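Local coordinates for protein polysaccharide Lyase Family 6 (Bacteroides cellulosilyticus, PDB 6QPS) that probably cleaves mannuronic acid-rich alginate as a calcium-binding family 6 polysaccharide lyase, at residues V248-E262 and H271-H285. Numbering follows the deposited sequence.
Sequences VKSCHNVLRRNLFYE and HGHYNVIESNTFIGH. With ACT (acetate ion), chain D.
With CG beside the backbone N in both N253 and N275 (chi1 -58° and -67°), the two amides run alongside one another in the same sense, their planes only 7° apart. N275 OD1 accepts from N253 N at 2.9 Å and from N253 ND2, both donors tilted from its carbonyl plane, while N275 ND2 reaches S250 O at 3.2 Å, close to the plane of its own amide. The N253 amide is anchored further by ND2, which donates to S250 OG, and by OD1, which accepts from the backbone N of T229 in the preceding coil. An alanine in place of N275 would probably leave N253 N and S250 O without these mates and the N253 amide less firmly fixed.

A second amide pair repeats the pattern at the next corner: N280 OD1 takes N258 N and N258 ND2, each at 3.0 Å, and N280 ND2 approaches L255 O from above its carbonyl plane. Between the two corners the side chains of L255 and I277 pack alongside each other. Further along, F260 lays CD1 over one face of the F282 ring, 3.4 Å from CE2, in an offset stack, with L267 against both rings. On the outer surface R256 grips E278 OE1 side-on through NE and NH2, and its NH1 pairs with E232. At the far end H285 ND1 gives a nearly straight 2.7 Å bond to the anti lone pair of E262 OE2, while E262 OE1 forms a salt bridge with R238 NE. Parallel strand pairs 254-256/276-278 and 259-261/281-283, with paired asparagines at the turns and an inward aromatic stack, are characteristic of successive coils of a parallel beta-helix, the fold of family 6 lyases.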
loop_
_atom_site.group_PDB
_atom_site.type_symbol
_atom_site.label_atom_id
_atom_site.label_comp_id
_atom_site.label_asym_id
_atom_site.label_seq_id
_atom_site.Cartn_x
_atom_site.Cartn_y
_atom_site.Cartn_z
ATOM N N VAL A 248 2.687 5.265 -4.413
ATOM C CA VAL A 248 3.049 4.612 -5.671
ATOM C C VAL A 248 4.074 5.496 -6.379
ATOM O O VAL A 248 3.785 6.664 -6.667
ATOM C CB VAL A 248 1.811 4.377 -6.561
ATOM C CG1 VAL A 248 2.241 3.613 -7.822
ATOM C CG2 VAL A 248 0.692 3.616 -5.821
ATOM N N LYS A 249 5.276 4.958 -6.616
ATOM C CA LYS A 249 6.390 5.698 -7.198
ATOM C C LYS A 249 7.069 4.883 -8.306
ATOM O O LYS A 249 8.299 4.762 -8.353
ATOM C CB LYS A 249 7.395 6.110 -6.109
ATOM C CG LYS A 249 6.847 7.179 -5.149
ATOM C CD LYS A 249 7.883 7.584 -4.099
ATOM C CE LYS A 249 7.539 8.919 -3.462
ATOM N NZ LYS A 249 8.514 9.321 -2.401
ATOM N N SER A 250 6.265 4.315 -9.213
ATOM C CA SER A 250 6.745 3.512 -10.340
ATOM C C SER A 250 5.543 3.249 -11.250
ATOM O O SER A 250 4.438 3.746 -10.997
ATOM C CB SER A 250 7.454 2.238 -9.882
ATOM O OG SER A 250 6.577 1.449 -9.089
ATOM N N CYS A 251 5.776 2.520 -12.346
ATOM C CA CYS A 251 4.809 2.418 -13.432
ATOM C C CYS A 251 4.096 1.073 -13.510
ATOM O O CYS A 251 4.651 0.020 -13.168
ATOM C CB CYS A 251 5.481 2.700 -14.790
ATOM S SG CYS A 251 6.332 4.285 -14.966
ATOM N N HIS A 252 2.858 1.119 -14.014
ATOM C CA HIS A 252 2.099 -0.072 -14.405
ATOM C C HIS A 252 1.729 -0.977 -13.227
ATOM O O HIS A 252 1.526 -2.178 -13.406
ATOM C CB HIS A 252 2.797 -0.879 -15.505
ATOM C CG HIS A 252 3.076 -0.126 -16.760
ATOM N ND1 HIS A 252 2.091 0.171 -17.681
ATOM C CD2 HIS A 252 4.233 0.357 -17.277
ATOM C CE1 HIS A 252 2.637 0.795 -18.711
ATOM N NE2 HIS A 252 3.933 0.919 -18.494
ATOM N N ASN A 253 1.599 -0.420 -12.023
ATOM C CA ASN A 253 1.141 -1.186 -10.876
ATOM C C ASN A 253 -0.382 -1.300 -10.897
ATOM O O ASN A 253 -1.083 -0.521 -11.549
ATOM C CB ASN A 253 1.619 -0.506 -9.590
ATOM C CG ASN A 253 3.135 -0.377 -9.569
ATOM O OD1 ASN A 253 3.845 -1.385 -9.476
ATOM N ND2 ASN A 253 3.645 0.843 -9.657
ATOM N N VAL A 254 -0.893 -2.277 -10.160
ATOM C CA VAL A 254 -2.329 -2.554 -10.078
ATOM C C VAL A 254 -2.721 -2.553 -8.603
ATOM O O VAL A 254 -2.157 -3.322 -7.816
ATOM C CB VAL A 254 -2.706 -3.910 -10.696
ATOM C CG1 VAL A 254 -4.185 -4.141 -10.614
ATOM C CG2 VAL A 254 -2.289 -3.979 -12.162
ATOM N N LEU A 255 -3.671 -1.696 -8.226
ATOM C CA LEU A 255 -4.142 -1.585 -6.843
ATOM C C LEU A 255 -5.648 -1.830 -6.888
ATOM O O LEU A 255 -6.402 -0.995 -7.412
ATOM C CB LEU A 255 -3.776 -0.219 -6.251
ATOM C CG LEU A 255 -2.252 0.001 -6.166
ATOM C CD1 LEU A 255 -1.731 0.784 -7.370
ATOM C CD2 LEU A 255 -1.821 0.650 -4.863
ATOM N N ARG A 256 -6.086 -2.990 -6.375
ATOM C CA ARG A 256 -7.435 -3.495 -6.615
ATOM C C ARG A 256 -8.081 -4.042 -5.343
ATOM O O ARG A 256 -7.488 -4.856 -4.632
ATOM C CB ARG A 256 -7.400 -4.591 -7.701
ATOM C CG ARG A 256 -8.710 -5.287 -7.943
ATOM C CD ARG A 256 -8.568 -6.483 -8.883
ATOM N NE ARG A 256 -8.142 -6.091 -10.231
ATOM C CZ ARG A 256 -7.081 -6.575 -10.864
ATOM N NH1 ARG A 256 -6.288 -7.458 -10.277
ATOM N NH2 ARG A 256 -6.821 -6.154 -12.100
ATOM N N ARG A 257 -9.318 -3.621 -5.084
ATOM C CA ARG A 257 -10.175 -4.257 -4.075
ATOM C C ARG A 257 -9.587 -4.168 -2.665
ATOM O O ARG A 257 -9.831 -5.031 -1.810
ATOM C CB ARG A 257 -10.535 -5.705 -4.430
ATOM C CG ARG A 257 -11.539 -5.857 -5.566
ATOM C CD ARG A 257 -11.619 -7.306 -6.060
ATOM N NE ARG A 257 -11.875 -8.242 -4.963
ATOM C CZ ARG A 257 -13.020 -8.866 -4.750
ATOM N NH1 ARG A 257 -14.077 -8.660 -5.526
ATOM N NH2 ARG A 257 -13.120 -9.690 -3.718
ATOM N N ASN A 258 -8.850 -3.098 -2.375
ATOM C CA ASN A 258 -8.346 -2.852 -1.024
ATOM C C ASN A 258 -9.376 -2.037 -0.256
ATOM O O ASN A 258 -10.180 -1.320 -0.854
ATOM C CB ASN A 258 -7.003 -2.122 -1.055
ATOM C CG ASN A 258 -5.965 -2.892 -1.809
ATOM O OD1 ASN A 258 -5.436 -3.916 -1.342
ATOM N ND2 ASN A 258 -5.693 -2.444 -3.031
ATOM N N LEU A 259 -9.363 -2.171 1.078
ATOM C CA LEU A 259 -10.246 -1.431 1.981
ATOM C C LEU A 259 -9.386 -0.532 2.857
ATOM O O LEU A 259 -8.463 -1.023 3.516
ATOM C CB LEU A 259 -11.058 -2.374 2.880
ATOM C CG LEU A 259 -11.911 -1.700 3.964
ATOM C CD1 LEU A 259 -13.028 -0.877 3.383
ATOM C CD2 LEU A 259 -12.443 -2.788 4.898
ATOM N N PHE A 260 -9.696 0.776 2.866
ATOM C CA PHE A 260 -8.982 1.786 3.660
ATOM C C PHE A 260 -9.946 2.304 4.722
ATOM O O PHE A 260 -10.866 3.060 4.409
ATOM C CB PHE A 260 -8.471 2.912 2.768
ATOM C CG PHE A 260 -7.549 2.430 1.666
ATOM C CD1 PHE A 260 -8.054 2.019 0.439
ATOM C CD2 PHE A 260 -6.178 2.322 1.871
ATOM C CE1 PHE A 260 -7.207 1.559 -0.573
ATOM C CE2 PHE A 260 -5.343 1.867 0.859
ATOM C CZ PHE A 260 -5.868 1.480 -0.353
ATOM N N TYR A 261 -9.756 1.865 5.969
ATOM C CA TYR A 261 -10.720 2.076 7.046
ATOM C C TYR A 261 -10.113 2.946 8.132
ATOM O O TYR A 261 -9.114 2.564 8.756
ATOM C CB TYR A 261 -11.120 0.720 7.635
ATOM C CG TYR A 261 -12.118 0.726 8.785
ATOM C CD1 TYR A 261 -11.693 0.884 10.111
ATOM C CD2 TYR A 261 -13.476 0.545 8.555
ATOM C CE1 TYR A 261 -12.594 0.856 11.156
ATOM C CE2 TYR A 261 -14.388 0.524 9.596
ATOM C CZ TYR A 261 -13.945 0.703 10.898
ATOM O OH TYR A 261 -14.819 0.671 11.968
ATOM N N GLU A 262 -10.746 4.097 8.380
ATOM C CA GLU A 262 -10.325 5.028 9.437
ATOM C C GLU A 262 -8.828 5.352 9.362
ATOM O O GLU A 262 -8.157 5.475 10.387
ATOM C CB GLU A 262 -10.695 4.494 10.827
ATOM C CG GLU A 262 -12.199 4.470 11.083
ATOM C CD GLU A 262 -12.573 4.133 12.523
ATOM O OE1 GLU A 262 -11.699 3.729 13.327
ATOM O OE2 GLU A 262 -13.775 4.261 12.840
ATOM N N HIS A 271 4.620 9.221 -8.030
ATOM C CA HIS A 271 5.519 9.273 -9.175
ATOM C C HIS A 271 5.227 8.050 -10.052
ATOM O O HIS A 271 4.683 7.050 -9.578
ATOM C CB HIS A 271 7.006 9.190 -8.788
ATOM C CG HIS A 271 7.526 10.241 -7.854
ATOM N ND1 HIS A 271 7.414 11.600 -8.072
ATOM C CD2 HIS A 271 8.304 10.106 -6.749
ATOM C CE1 HIS A 271 8.052 12.253 -7.109
ATOM N NE2 HIS A 271 8.613 11.368 -6.304
ATOM N N GLY A 272 5.617 8.121 -11.322
ATOM C CA GLY A 272 5.346 7.059 -12.277
ATOM C C GLY A 272 3.945 7.079 -12.881
ATOM O O GLY A 272 3.037 7.800 -12.449
ATOM N N HIS A 273 3.775 6.260 -13.923
ATOM C CA HIS A 273 2.691 6.397 -14.900
ATOM C C HIS A 273 1.952 5.077 -15.088
ATOM O O HIS A 273 2.466 3.987 -14.797
ATOM C CB HIS A 273 3.240 6.900 -16.262
ATOM C CG HIS A 273 4.256 7.986 -16.099
ATOM N ND1 HIS A 273 3.933 9.256 -15.655
ATOM C CD2 HIS A 273 5.602 7.954 -16.232
ATOM C CE1 HIS A 273 5.048 9.970 -15.574
ATOM N NE2 HIS A 273 6.074 9.187 -15.875
ATOM N N TYR A 274 0.727 5.196 -15.595
ATOM C CA TYR A 274 -0.061 4.057 -16.073
ATOM C C TYR A 274 -0.459 3.078 -14.970
ATOM O O TYR A 274 -0.540 1.860 -15.185
ATOM C CB TYR A 274 0.663 3.323 -17.203
ATOM C CG TYR A 274 1.155 4.160 -18.361
ATOM C CD1 TYR A 274 0.260 4.782 -19.224
ATOM C CD2 TYR A 274 2.509 4.312 -18.615
ATOM C CE1 TYR A 274 0.698 5.508 -20.310
ATOM C CE2 TYR A 274 2.950 5.030 -19.706
ATOM C CZ TYR A 274 2.048 5.674 -20.526
ATOM O OH TYR A 274 2.504 6.393 -21.613
ATOM N N ASN A 275 -0.739 3.591 -13.776
ATOM C CA ASN A 275 -1.216 2.770 -12.675
ATOM C C ASN A 275 -2.712 2.535 -12.798
ATOM O O ASN A 275 -3.454 3.404 -13.255
ATOM C CB ASN A 275 -0.814 3.423 -11.358
ATOM C CG ASN A 275 0.708 3.397 -11.178
ATOM O OD1 ASN A 275 1.325 2.316 -11.158
ATOM N ND2 ASN A 275 1.342 4.564 -11.127
ATOM N N VAL A 276 -3.140 1.319 -12.460
ATOM C CA VAL A 276 -4.516 0.864 -12.622
ATOM C C VAL A 276 -5.119 0.700 -11.228
ATOM O O VAL A 276 -4.622 -0.100 -10.423
ATOM C CB VAL A 276 -4.567 -0.424 -13.461
ATOM C CG1 VAL A 276 -5.998 -0.950 -13.555
ATOM C CG2 VAL A 276 -3.976 -0.201 -14.878
ATOM N N ILE A 277 -6.178 1.466 -10.949
ATOM C CA ILE A 277 -6.756 1.621 -9.610
ATOM C C ILE A 277 -8.217 1.192 -9.715
ATOM O O ILE A 277 -9.063 1.973 -10.173
ATOM C CB ILE A 277 -6.641 3.076 -9.133
ATOM C CG1 ILE A 277 -5.232 3.668 -9.369
ATOM C CG2 ILE A 277 -7.013 3.181 -7.687
ATOM C CD1 ILE A 277 -4.114 2.984 -8.635
ATOM N N GLU A 278 -8.534 -0.027 -9.268
ATOM C CA GLU A 278 -9.835 -0.651 -9.515
ATOM C C GLU A 278 -10.509 -1.107 -8.226
ATOM O O GLU A 278 -9.956 -1.905 -7.469
ATOM C CB GLU A 278 -9.676 -1.890 -10.431
ATOM C CG GLU A 278 -9.320 -1.577 -11.883
ATOM C CD GLU A 278 -8.905 -2.803 -12.678
ATOM O OE1 GLU A 278 -8.382 -3.769 -12.082
ATOM O OE2 GLU A 278 -9.069 -2.805 -13.929
ATOM N N SER A 279 -11.726 -0.650 -8.018
ATOM C CA SER A 279 -12.656 -1.261 -7.063
ATOM C C SER A 279 -12.170 -1.211 -5.626
ATOM O O SER A 279 -12.516 -2.086 -4.831
ATOM C CB SER A 279 -13.024 -2.704 -7.436
ATOM O OG SER A 279 -13.520 -2.798 -8.775
ATOM N N ASN A 280 -11.394 -0.187 -5.270
ATOM C CA ASN A 280 -11.020 0.028 -3.874
ATOM C C ASN A 280 -12.151 0.731 -3.133
ATOM O O ASN A 280 -13.011 1.364 -3.745
ATOM C CB ASN A 280 -9.736 0.858 -3.796
ATOM C CG ASN A 280 -8.564 0.163 -4.479
ATOM O OD1 ASN A 280 -7.940 -0.734 -3.924
ATOM N ND2 ASN A 280 -8.291 0.539 -5.719
ATOM N N THR A 281 -12.131 0.626 -1.795
ATOM C CA THR A 281 -13.171 1.173 -0.933
ATOM C C THR A 281 -12.516 1.908 0.230
ATOM O O THR A 281 -11.586 1.386 0.858
ATOM C CB THR A 281 -14.060 0.034 -0.413
ATOM O OG1 THR A 281 -14.541 -0.755 -1.510
ATOM C CG2 THR A 281 -15.270 0.578 0.363
ATOM N N PHE A 282 -13.024 3.107 0.514
ATOM C CA PHE A 282 -12.501 3.960 1.579
ATOM C C PHE A 282 -13.652 4.302 2.513
ATOM O O PHE A 282 -14.653 4.878 2.083
ATOM C CB PHE A 282 -11.864 5.249 1.045
ATOM C CG PHE A 282 -10.745 5.057 0.036
ATOM C CD1 PHE A 282 -11.009 4.633 -1.257
ATOM C CD2 PHE A 282 -9.446 5.416 0.368
ATOM C CE1 PHE A 282 -9.984 4.515 -2.192
ATOM C CE2 PHE A 282 -8.415 5.293 -0.548
ATOM C CZ PHE A 282 -8.686 4.842 -1.832
ATOM N N ILE A 283 -13.508 3.954 3.798
ATOM C CA ILE A 283 -14.516 4.218 4.829
ATOM C C ILE A 283 -13.853 5.113 5.879
ATOM O O ILE A 283 -13.156 4.619 6.766
ATOM C CB ILE A 283 -15.037 2.916 5.448
ATOM C CG1 ILE A 283 -15.608 1.977 4.369
ATOM C CG2 ILE A 283 -16.063 3.201 6.569
ATOM C CD1 ILE A 283 -16.878 2.434 3.692
ATOM N N GLY A 284 -14.044 6.426 5.786
ATOM C CA GLY A 284 -13.259 7.324 6.616
ATOM C C GLY A 284 -13.860 7.662 7.970
ATOM O O GLY A 284 -13.145 8.120 8.858
ATOM N N HIS A 285 -15.170 7.487 8.141
ATOM C CA HIS A 285 -15.857 7.871 9.381
ATOM C C HIS A 285 -15.606 9.336 9.749
ATOM O O HIS A 285 -15.679 9.723 10.934
ATOM C CB HIS A 285 -15.535 6.936 10.564
ATOM C CG HIS A 285 -16.271 5.631 10.502
ATOM N ND1 HIS A 285 -15.820 4.490 11.130
ATOM C CD2 HIS A 285 -17.437 5.293 9.899
ATOM C CE1 HIS A 285 -16.660 3.497 10.884
ATOM N NE2 HIS A 285 -17.666 3.966 10.169
HETATM C C ACT D . 12.147 8.857 -2.830
HETATM O O ACT D . 11.081 8.542 -3.347
HETATM O OXT ACT D . 13.206 9.248 -3.381
HETATM C CH3 ACT D . 12.178 8.832 -1.306
HETATM O O HOH W 1 9.345 11.974 -3.603
HETATM O O HOH W 2 -0.867 0.013 -17.357
HETATM O O HOH W 3 -12.776 -2.816 -1.388
#